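D-threo-3-hydroxyaspartate dehydratase (Delftia, PDB 3WQC) catalyses the pyridoxal-phosphate-dependent deamination of D-threo-3-hydroxyaspartate to oxaloacetate and ammonium, and also acts on D-serine and L-threo- and L-erythro-3-hydroxyaspartate. Local coordinates at residues Gly184-Leu189 with Thr228-Ala233. Numbering follows the deposited sequence.
Sequences GSSYEL and TPTALA. With PLP (pyridoxal-5'-phosphate), chain J.
Tyr-187 and Pro-229 meet beside the phosphate of pyridoxal-5'-phosphate, their side chains crossing at about a right angle. From CB of the tyrosine, CG lies anti to the carbonyl carbon (chi1 -82°), which carries the ring toward the cofactor. CD1 then passes Pro-229 CG at 4.2 Å. Farther along, CE1 lies 3.8 Å from Pro-229 CD, a plain apolar contact. The hydroxyl at the tip gives a very short hydrogen bond, OH to PLP O2P at 2.5 Å, with O2P at the ring edge, in the ring plane. O2P also accepts the backbone N-H of Thr-228, N to O2P 3.0 Å, with an N-H...O angle of 179°. Two donors from two separate segments thus grip one phosphate oxygen. Thr-228 OG1 takes a second one, O1P, at 2.6 Å. A phenylalanine in place of Tyr-187 would probably still pack on Pro-229 but leave O2P without one of these two donors. One residue earlier, Ser-186 packs on the same proline, OG to Pro-229 CG at 3.5 Å, while its CB touches Thr-230 CG2 at 3.8 Å. Ser-186 OG is itself hydrogen-bonded to Ser-227, just ahead of the helix. Together the segments line the phosphate end of the cofactor pocket in the alanine racemase-like, TIM-barrel domain. Residues 184-188 form a 3-10 segment in the loop between strand 175-180 and helix 192-215, and helix 228-233 follows the neighbouring parallel strand 222-225. In helix 192-215, Leu-195 touches Pro-229 and Leu-198 touches Ser-186. Met-255 of helix 253-258 touches both Tyr-187 and Pro-229.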
ATOM      1  N   GLY B 184       9.395  18.028   7.401  1.00 15.74           N
ATOM      2  CA  GLY B 184       9.414  16.866   6.469  1.00 14.83           C
ATOM      3  C   GLY B 184      10.286  17.071   5.248  1.00 15.64           C
ATOM      4  O   GLY B 184      10.592  16.094   4.546  1.00 17.70           O
ATOM      5  N   SER B 185      10.733  18.307   4.995  1.00 16.61           N
ATOM      6  CA  SER B 185      11.644  18.559   3.882  1.00 18.54           C
ATOM      7  C   SER B 185      12.998  17.958   4.232  1.00 16.59           C
ATOM      8  O   SER B 185      13.825  17.856   3.295  1.00 18.55           O
ATOM      9  CB  SER B 185      11.852  20.055   3.595  1.00 19.74           C
ATOM     10  OG  SER B 185      12.571  20.699   4.666  1.00 21.48           O
ATOM     11  N   SER B 186      13.237  17.473   5.459  1.00 15.89           N
ATOM     12  CA  SER B 186      14.505  16.791   5.799  1.00 15.74           C
ATOM     13  C   SER B 186      14.717  15.534   4.896  1.00 17.48           C
ATOM     14  O   SER B 186      15.888  15.097   4.703  1.00 17.90           O
ATOM     15  CB  SER B 186      14.532  16.412   7.277  1.00 17.38           C
ATOM     16  OG  SER B 186      13.564  15.361   7.528  1.00 17.95           O
ATOM     17  N   TYR B 187      13.641  15.009   4.312  1.00 16.34           N
ATOM     18  CA  TYR B 187      13.769  13.767   3.508  1.00 15.75           C
ATOM     19  C   TYR B 187      14.381  14.038   2.182  1.00 17.87           C
ATOM     20  O   TYR B 187      14.756  13.106   1.485  1.00 21.58           O
ATOM     21  CB  TYR B 187      12.392  13.163   3.315  1.00 17.35           C
ATOM     22  CG  TYR B 187      11.942  12.340   4.524  1.00 15.16           C
ATOM     23  CD1 TYR B 187      11.867  12.864   5.842  1.00 17.92           C
ATOM     24  CD2 TYR B 187      11.543  10.992   4.339  1.00 17.67           C
ATOM     25  CE1 TYR B 187      11.397  12.098   6.913  1.00 16.11           C
ATOM     26  CE2 TYR B 187      11.109  10.220   5.423  1.00 16.92           C
ATOM     27  CZ  TYR B 187      11.020  10.755   6.688  1.00 16.16           C
ATOM     28  OH  TYR B 187      10.607   9.959   7.726  1.00 18.16           O
ATOM     29  N   GLU B 188      14.528  15.332   1.823  1.00 18.58           N
ATOM     30  CA  GLU B 188      15.190  15.686   0.552  1.00 19.25           C
ATOM     31  C   GLU B 188      16.699  15.842   0.756  1.00 19.85           C
ATOM     32  O   GLU B 188      17.401  16.090  -0.252  1.00 25.62           O
ATOM     33  CB  GLU B 188      14.578  16.990   0.009  1.00 23.91           C
ATOM     34  CG  GLU B 188      13.088  16.872  -0.444  1.00 39.07           C
ATOM     35  CD  GLU B 188      12.343  18.193  -0.252  1.00 69.79           C
ATOM     36  OE1 GLU B 188      12.935  19.304  -0.401  1.00 62.98           O
ATOM     37  OE2 GLU B 188      11.149  18.132   0.108  1.00 74.20           O
ATOM     38  N   LEU B 189      17.230  15.722   1.975  1.00 17.56           N
ATOM     39  CA  LEU B 189      18.644  16.059   2.254  1.00 18.71           C
ATOM     40  C   LEU B 189      19.444  14.768   2.371  1.00 22.34           C
ATOM     41  O   LEU B 189      18.858  13.669   2.532  1.00 22.35           O
ATOM     42  CB  LEU B 189      18.745  16.809   3.612  1.00 19.38           C
ATOM     43  CG  LEU B 189      17.952  18.162   3.519  1.00 21.34           C
ATOM     44  CD1 LEU B 189      18.022  18.916   4.852  1.00 24.31           C
ATOM     45  CD2 LEU B 189      18.324  19.037   2.307  1.00 23.22           C
ATOM     46  N   THR B 228      12.426  12.078  11.859  1.00 15.29           N
ATOM     47  CA  THR B 228      13.525  11.222  12.312  1.00 15.46           C
ATOM     48  C   THR B 228      14.868  11.896  11.931  1.00 16.15           C
ATOM     49  O   THR B 228      15.772  11.928  12.760  1.00 17.67           O
ATOM     50  CB  THR B 228      13.347   9.766  11.759  1.00 14.26           C
ATOM     51  OG1 THR B 228      12.438   9.128  12.648  1.00 14.51           O
ATOM     52  CG2 THR B 228      14.717   9.018  11.838  1.00 17.09           C
ATOM     53  N   PRO B 229      15.032  12.358  10.667  1.00 14.60           N
ATOM     54  CA  PRO B 229      16.397  12.912  10.350  1.00 18.60           C
ATOM     55  C   PRO B 229      16.765  14.125  11.244  1.00 17.11           C
ATOM     56  O   PRO B 229      17.927  14.254  11.642  1.00 20.96           O
ATOM     57  CB  PRO B 229      16.268  13.299   8.885  1.00 18.78           C
ATOM     58  CG  PRO B 229      15.141  12.346   8.344  1.00 16.61           C
ATOM     59  CD  PRO B 229      14.163  12.258   9.474  1.00 16.94           C
ATOM     60  N   THR B 230      15.814  15.057  11.459  1.00 17.40           N
ATOM     61  CA  THR B 230      16.170  16.257  12.273  1.00 18.24           C
ATOM     62  C   THR B 230      16.265  15.885  13.732  1.00 19.54           C
ATOM     63  O   THR B 230      17.053  16.495  14.456  1.00 18.62           O
ATOM     64  CB  THR B 230      15.186  17.425  12.111  1.00 18.36           C
ATOM     65  OG1 THR B 230      13.826  16.959  12.309  1.00 18.83           O
ATOM     66  CG2 THR B 230      15.317  17.987  10.689  1.00 20.33           C
ATOM     67  N   ALA B 231      15.507  14.882  14.204  1.00 16.94           N
ATOM     68  CA  ALA B 231      15.701  14.435  15.622  1.00 15.85           C
ATOM     69  C   ALA B 231      17.140  13.981  15.871  1.00 18.78           C
ATOM     70  O   ALA B 231      17.736  14.236  16.930  1.00 21.94           O
ATOM     71  CB  ALA B 231      14.740  13.335  16.045  1.00 19.84           C
ATOM     72  N   LEU B 232      17.662  13.233  14.891  1.00 18.21           N
ATOM     73  CA  LEU B 232      19.011  12.661  14.997  1.00 19.12           C
ATOM     74  C   LEU B 232      20.139  13.644  14.711  1.00 19.93           C
ATOM     75  O   LEU B 232      21.297  13.426  15.113  1.00 29.99           O
ATOM     76  CB  LEU B 232      19.133  11.436  14.107  1.00 21.13           C
ATOM     77  CG  LEU B 232      18.234  10.259  14.610  1.00 20.68           C
ATOM     78  CD1 LEU B 232      18.188   9.125  13.539  1.00 20.95           C
ATOM     79  CD2 LEU B 232      18.626   9.725  15.999  1.00 22.28           C
ATOM     80  N   ALA B 233      19.791  14.764  14.077  1.00 19.46           N
ATOM     81  CA  ALA B 233      20.808  15.726  13.626  1.00 20.72           C
ATOM     82  C   ALA B 233      20.849  17.003  14.484  1.00 23.56           C
ATOM     83  O   ALA B 233      21.869  17.733  14.381  1.00 27.84           O
ATOM     84  CB  ALA B 233      20.629  16.054  12.150  1.00 23.17           C
TER
HETATM   85  N1  PLP J 402       5.385  14.473  13.126  1.00 12.46           N
HETATM   86  C2  PLP J 402       4.406  14.459  12.199  1.00 11.46           C
HETATM   87  C2A PLP J 402       3.340  15.531  12.185  1.00 13.68           C
HETATM   88  C3  PLP J 402       4.384  13.392  11.228  1.00 12.81           C
HETATM   89  O3  PLP J 402       3.407  13.367  10.334  1.00 15.43           O
HETATM   90  C4  PLP J 402       5.432  12.406  11.284  1.00 13.72           C
HETATM   91  C4A PLP J 402       5.396  11.325  10.354  1.00 21.05           C
HETATM   92  C5  PLP J 402       6.425  12.503  12.304  1.00 12.50           C
HETATM   93  C6  PLP J 402       6.402  13.608  13.167  1.00 12.80           C
HETATM   94  C5A PLP J 402       7.546  11.498  12.401  1.00 16.46           C
HETATM   95  O4P PLP J 402       8.445  11.660  11.209  1.00 15.07           O
HETATM   96  P   PLP J 402       9.455  10.456  10.896  1.00 13.99           P
HETATM   97  O1P PLP J 402      10.079  10.173  12.210  1.00 17.22           O
HETATM   98  O2P PLP J 402      10.406  11.064   9.926  1.00 15.05           O
HETATM   99  O3P PLP J 402       8.696   9.287  10.417  1.00 19.34           O